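Local structure of exotoxin (3URY) at residues 99-104 / 113-118; 89-94 / 121-126. The protein is a staphylococcal superantigen-like exotoxin, built of an OB-fold and a beta-grasp domain, that probably acts on host immune factors. All coordinates share one frame; numbering follows the deposited sequence.

Contact 1: residues 99-104 / 113-118; sequences GVRITK and HDVSEF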
loop_
_atom_site.group_PDB
_atom_site.type_symbol
_atom_site.label_atom_id
_atom_site.label_comp_id
_atom_site.label_asym_id
_atom_site.label_seq_id
_atom_site.Cartn_x
_atom_site.Cartn_y
_atom_site.Cartn_z
ATOM N N GLY A 99 17.256 -0.969 -0.336
ATOM C CA GLY A 99 17.798 0.381 -0.436
ATOM C C GLY A 99 16.863 1.244 -1.268
ATOM O O GLY A 99 16.291 0.754 -2.243
ATOM N N VAL A 100 16.651 2.500 -0.855
ATOM C CA VAL A 100 15.803 3.377 -1.596
ATOM C C VAL A 100 16.626 4.566 -2.090
ATOM O O VAL A 100 17.338 5.167 -1.277
ATOM C CB VAL A 100 14.702 3.959 -0.694
ATOM C CG1 VAL A 100 13.811 4.890 -1.508
ATOM C CG2 VAL A 100 13.899 2.828 -0.063
ATOM N N ARG A 101 16.515 4.893 -3.401
ATOM C CA ARG A 101 17.170 6.073 -4.017
ATOM C C ARG A 101 16.115 7.069 -4.506
ATOM O O ARG A 101 15.251 6.722 -5.288
ATOM C CB ARG A 101 18.037 5.668 -5.226
ATOM C CG ARG A 101 19.263 4.898 -4.822
ATOM C CD ARG A 101 20.381 5.829 -4.394
ATOM N NE ARG A 101 21.500 5.079 -3.824
ATOM C CZ ARG A 101 22.712 5.574 -3.569
ATOM N NH1 ARG A 101 23.643 4.791 -3.032
ATOM N NH2 ARG A 101 23.016 6.832 -3.866
ATOM N N ILE A 102 16.227 8.310 -4.069
ATOM C CA ILE A 102 15.290 9.360 -4.443
ATOM C C ILE A 102 15.969 10.450 -5.202
ATOM O O ILE A 102 17.038 10.907 -4.810
ATOM C CB ILE A 102 14.710 10.113 -3.221
ATOM C CG1 ILE A 102 14.298 9.159 -2.138
ATOM C CG2 ILE A 102 13.537 10.994 -3.647
ATOM C CD1 ILE A 102 13.420 8.097 -2.677
ATOM N N THR A 103 15.338 10.857 -6.284
ATOM C CA THR A 103 15.787 11.980 -7.072
ATOM C C THR A 103 14.561 12.840 -7.205
ATOM O O THR A 103 13.508 12.330 -7.518
ATOM C CB THR A 103 16.187 11.633 -8.501
ATOM O OG1 THR A 103 17.411 10.871 -8.517
ATOM C CG2 THR A 103 16.454 12.959 -9.241
ATOM N N LYS A 104 14.707 14.130 -6.931
ATOM C CA LYS A 104 13.627 15.097 -7.023
ATOM C C LYS A 104 13.996 16.339 -7.834
ATOM O O LYS A 104 15.087 16.885 -7.666
ATOM C CB LYS A 104 13.169 15.544 -5.629
ATOM C CG LYS A 104 12.135 16.653 -5.763
ATOM C CD LYS A 104 11.280 17.004 -4.558
ATOM C CE LYS A 104 11.904 17.818 -3.448
ATOM N NZ LYS A 104 10.722 18.479 -2.787
ATOM N N HIS A 113 18.716 14.864 -4.082
ATOM C CA HIS A 113 18.904 13.423 -4.006
ATOM C C HIS A 113 18.792 13.037 -2.564
ATOM O O HIS A 113 19.074 13.855 -1.680
ATOM C CB HIS A 113 20.252 12.995 -4.558
ATOM C CG HIS A 113 20.456 13.360 -6.004
ATOM N ND1 HIS A 113 21.071 14.504 -6.385
ATOM C CD2 HIS A 113 20.075 12.701 -7.182
ATOM C CE1 HIS A 113 21.114 14.551 -7.740
ATOM N NE2 HIS A 113 20.500 13.449 -8.220
ATOM N N ASP A 114 18.355 11.805 -2.311
ATOM C CA ASP A 114 18.201 11.316 -0.962
ATOM C C ASP A 114 18.256 9.773 -1.006
ATOM O O ASP A 114 18.186 9.148 -2.068
ATOM C CB ASP A 114 16.869 11.829 -0.409
ATOM C CG ASP A 114 16.724 11.650 1.064
ATOM O OD1 ASP A 114 17.706 11.264 1.727
ATOM O OD2 ASP A 114 15.605 11.920 1.593
ATOM N N VAL A 115 18.383 9.175 0.165
ATOM C CA VAL A 115 18.462 7.741 0.273
ATOM C C VAL A 115 17.828 7.305 1.603
ATOM O O VAL A 115 17.782 8.070 2.576
ATOM C CB VAL A 115 19.938 7.260 0.271
ATOM C CG1 VAL A 115 20.566 7.342 1.665
ATOM C CG2 VAL A 115 20.008 5.824 -0.194
ATOM N N SER A 116 17.293 6.097 1.618
ATOM C CA SER A 116 16.841 5.509 2.851
ATOM C C SER A 116 16.849 4.025 2.616
ATOM O O SER A 116 17.255 3.545 1.562
ATOM C CB SER A 116 15.446 5.976 3.245
ATOM O OG SER A 116 14.525 5.540 2.285
ATOM N N GLU A 117 16.477 3.287 3.641
ATOM C CA GLU A 117 16.333 1.867 3.504
ATOM C C GLU A 117 15.007 1.495 4.132
ATOM O O GLU A 117 14.611 1.937 5.227
ATOM C CB GLU A 117 17.493 1.069 4.052
ATOM C CG GLU A 117 17.778 1.245 5.522
ATOM C CD GLU A 117 18.967 0.397 5.910
ATOM O OE1 GLU A 117 18.948 -0.814 5.615
ATOM O OE2 GLU A 117 19.907 0.940 6.507
ATOM N N PHE A 118 14.326 0.722 3.342
ATOM C CA PHE A 118 13.023 0.236 3.606
ATOM C C PHE A 118 13.076 -1.197 4.214
ATOM O O PHE A 118 13.478 -2.152 3.557
ATOM C CB PHE A 118 12.271 0.259 2.303
ATOM C CG PHE A 118 10.827 0.003 2.461
ATOM C CD1 PHE A 118 9.965 1.061 2.709
ATOM C CD2 PHE A 118 10.319 -1.289 2.399
ATOM C CE1 PHE A 118 8.612 0.819 2.811
ATOM C CE2 PHE A 118 8.961 -1.542 2.600
ATOM C CZ PHE A 118 8.119 -0.478 2.784
#

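Contact 2: residues 89-94 / 121-126; sequences SNSKKV and TKEQIS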
loop_
_atom_site.group_PDB
_atom_site.type_symbol
_atom_site.label_atom_id
_atom_site.label_comp_id
_atom_site.label_asym_id
_atom_site.label_seq_id
_atom_site.Cartn_x
_atom_site.Cartn_y
_atom_site.Cartn_z
ATOM N N SER A 89 0.133 -14.588 6.159
ATOM C CA SER A 89 1.018 -14.349 7.294
ATOM C C SER A 89 2.343 -15.070 7.026
ATOM O O SER A 89 2.404 -15.974 6.188
ATOM C CB SER A 89 0.368 -14.880 8.596
ATOM O OG SER A 89 -0.912 -14.312 8.776
ATOM N N ASN A 90 3.386 -14.667 7.751
ATOM C CA ASN A 90 4.714 -15.266 7.605
ATOM C C ASN A 90 4.748 -16.740 7.950
ATOM O O ASN A 90 3.995 -17.180 8.790
ATOM C CB ASN A 90 5.705 -14.552 8.525
ATOM C CG ASN A 90 6.089 -13.137 8.054
ATOM O OD1 ASN A 90 5.653 -12.634 7.030
ATOM N ND2 ASN A 90 6.925 -12.507 8.836
ATOM N N SER A 91 5.611 -17.482 7.260
ATOM C CA SER A 91 5.894 -18.903 7.478
ATOM C C SER A 91 7.049 -19.026 8.430
ATOM O O SER A 91 7.294 -20.061 9.004
ATOM C CB SER A 91 6.425 -19.512 6.199
ATOM O OG SER A 91 5.412 -19.842 5.317
ATOM N N LYS A 92 7.799 -17.951 8.509
ATOM C CA LYS A 92 9.033 -17.884 9.262
ATOM C C LYS A 92 9.528 -16.442 9.445
ATOM O O LYS A 92 8.934 -15.484 8.924
ATOM C CB LYS A 92 10.091 -18.645 8.464
ATOM C CG LYS A 92 10.250 -18.160 7.029
ATOM C CD LYS A 92 11.472 -18.830 6.392
ATOM C CE LYS A 92 11.620 -18.447 4.943
ATOM N NZ LYS A 92 11.550 -16.968 4.872
ATOM N N LYS A 93 10.629 -16.315 10.182
ATOM C CA LYS A 93 11.232 -15.025 10.439
ATOM C C LYS A 93 11.685 -14.388 9.149
ATOM O O LYS A 93 12.207 -15.071 8.276
ATOM C CB LYS A 93 12.444 -15.188 11.340
ATOM C CG LYS A 93 12.088 -15.741 12.702
ATOM C CD LYS A 93 13.306 -16.057 13.525
ATOM C CE LYS A 93 12.875 -16.559 14.874
ATOM N NZ LYS A 93 14.025 -16.879 15.696
ATOM N N VAL A 94 11.468 -13.079 9.032
ATOM C CA VAL A 94 11.898 -12.321 7.886
ATOM C C VAL A 94 12.507 -11.036 8.409
ATOM O O VAL A 94 11.923 -10.317 9.211
ATOM C CB VAL A 94 10.754 -11.984 6.938
ATOM C CG1 VAL A 94 11.216 -11.018 5.863
ATOM C CG2 VAL A 94 10.146 -13.233 6.345
ATOM N N THR A 121 9.723 -6.956 6.902
ATOM C CA THR A 121 9.580 -7.996 7.916
ATOM C C THR A 121 8.498 -8.997 7.573
ATOM O O THR A 121 8.177 -9.851 8.417
ATOM C CB THR A 121 9.297 -7.427 9.326
ATOM O OG1 THR A 121 8.170 -6.564 9.262
ATOM C CG2 THR A 121 10.497 -6.665 9.868
ATOM N N LYS A 122 8.007 -8.948 6.320
ATOM C CA LYS A 122 6.948 -9.824 5.834
ATOM C C LYS A 122 7.328 -10.625 4.582
ATOM O O LYS A 122 7.888 -10.083 3.636
ATOM C CB LYS A 122 5.698 -8.990 5.536
ATOM C CG LYS A 122 4.912 -8.697 6.842
ATOM C CD LYS A 122 3.600 -7.950 6.667
ATOM C CE LYS A 122 2.685 -8.476 5.565
ATOM N NZ LYS A 122 2.329 -9.910 5.628
ATOM N N GLU A 123 7.070 -11.917 4.610
ATOM C CA GLU A 123 7.319 -12.796 3.448
ATOM C C GLU A 123 6.533 -12.363 2.239
ATOM O O GLU A 123 6.975 -12.452 1.110
ATOM C CB GLU A 123 6.843 -14.206 3.732
ATOM C CG GLU A 123 7.891 -15.204 4.066
ATOM C CD GLU A 123 7.316 -16.602 4.154
ATOM O OE1 GLU A 123 6.298 -16.783 4.826
ATOM O OE2 GLU A 123 7.885 -17.504 3.522
ATOM N N GLN A 124 5.293 -11.974 2.470
ATOM C CA GLN A 124 4.433 -11.532 1.373
ATOM C C GLN A 124 3.934 -10.154 1.743
ATOM O O GLN A 124 3.461 -9.989 2.870
ATOM C CB GLN A 124 3.281 -12.474 1.211
ATOM C CG GLN A 124 2.488 -12.274 -0.088
ATOM C CD GLN A 124 1.411 -13.307 -0.243
ATOM O OE1 GLN A 124 0.420 -13.266 0.471
ATOM N NE2 GLN A 124 1.555 -14.182 -1.245
ATOM N N ILE A 125 4.123 -9.195 0.826
ATOM C CA ILE A 125 3.744 -7.794 1.013
ATOM C C ILE A 125 2.858 -7.299 -0.127
ATOM O O ILE A 125 3.012 -7.722 -1.265
ATOM C CB ILE A 125 4.925 -6.789 1.164
ATOM C CG1 ILE A 125 5.806 -7.091 2.343
ATOM C CG2 ILE A 125 4.467 -5.382 1.586
ATOM C CD1 ILE A 125 6.442 -5.793 2.866
ATOM N N SER A 126 1.845 -6.535 0.215
ATOM C CA SER A 126 0.947 -5.956 -0.767
ATOM C C SER A 126 1.522 -4.704 -1.460
ATOM O O SER A 126 2.296 -3.928 -0.856
ATOM C CB SER A 126 -0.391 -5.583 -0.158
ATOM O OG SER A 126 -0.338 -4.539 0.859
HETATM O O HOH W 1 3.707 -15.945 3.630
HETATM O O HOH W 2 3.938 -12.222 5.259
#

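Contact 1: residues 99-104 / 113-118
The first torsions of Val100 and Ser116 set these two side chains against each other on one face of a hairpin. Val100 has CG1 anti to its own N (chi1 180°), which leaves CG2 beside that N; Ser116 turns OG between its N and carbonyl carbon (chi1 64°), and OG comes to 3.4 Å from Val100 CB and lies close to CG2 as well. The hydroxyl thus rests on a valine flank, while its polar partner is Gln137 NE2 of helix 127-142.

The strands run antiparallel. Val100 pairs with Ser116 and Ile102 with Asp114 as hydrogen-bonded pairs, each closed by two backbone bonds, the shortest from Val100 N to Ser116 O at 2.7 Å. Between the rungs, Val115 CA and His113 CA direct C-H groups at Val100 O and Ile102 O respectively, so each carbonyl receives an N-H and a C-H. Side by side on one face, Ile102 CB and Asp114 CB are 3.9 Å apart. Asp114 OD1 accepts the N-H of the next residue, Val115 N, at 2.7 Å, met from above the carboxylate plane.

On the other face Val115 CG2 sits over one face of the Arg101 guanidinium, 4.0 Å from Arg101 NE and offset toward the rim. Thr103 OG1 approaches the His113 ring obliquely, 3.5 Å from His113 CD2.

The chemistry is therefore two-sided: Val100, Ile102 and Phe118 supply apolar surface toward helix 127-142 or strand 185-192, Ser116 and Asp114 give that same face polar links to Gln137 and Asn142 of the helix, and the Arg101, His113 and Val115 side is largely exposed.

Contact 2: residues 89-94 / 121-126
Asn90 and Glu123 reach past each other in opposite senses, each side chain taking hold of the other segment's backbone. The Asn90 amide bridges two main-chain groups: Asn90 ND2 donates to Thr121 O at 3.0 Å, nearly straight (167°) and in the planes of both the amide and the carbonyl, while Asn90 OD1 accepts Glu123 N at 2.9 Å from above the amide plane. Two bonds from one flat group fix its rotation, and a chi2 near zero (-1°) places OD1 and ND2 to serve both at once.

In return Glu123 sends an extended chain across the loop. Its OE1 accepts Ser91 N at 2.6 Å, a short bond entering from above the carboxylate plane, and also a proton from a water that donates to Ser89 O. Lys92 crosses this chain at about a right angle, its NZ 3.9 Å from Glu123 OE2 in a long salt bridge. Val94 crosses it similarly, with CG2 3.8 Å from Glu123 CG and CG1 against the peptide joining Thr121 and Lys122; apolar contact thus flanks the aliphatic part of the glutamate.

Lys122 turns the other way. Its NZ donates to Gln124 O at 3.0 Å and to a second water, and it meets Asp66 in a salt bridge and Thr87 OG1, tying this segment to the preceding domain.

Between the two segments no strand pairing is formed; reciprocal side-chain-to-backbone bonds join them instead. They fasten the linker between strands 81-88 and 96-105 at the junction of the OB-fold and beta-grasp domains, the two-domain architecture of staphylococcal superantigen-like proteins.

How the contacts relate
The centres of contact 1 and contact 2 lie about 23 Å apart, yet their segments follow one another closely: 89-94 leads into strand 96-105, which holds 99-104, and strand 111-120, which holds 113-118, runs on to 121-126. Contact 2 therefore brackets the hairpin of contact 1 in sequence, joining the chain just before it to the chain just after. The hairpin forms one side of the five-stranded beta-grasp sheet, with 111-120 outermost and helix 127-142 packed on one face. That helix follows directly on Ser126, so contact 1 lies within the sheet, while contact 2 ties the linker that leads into it to the segment that leads from it to the helix.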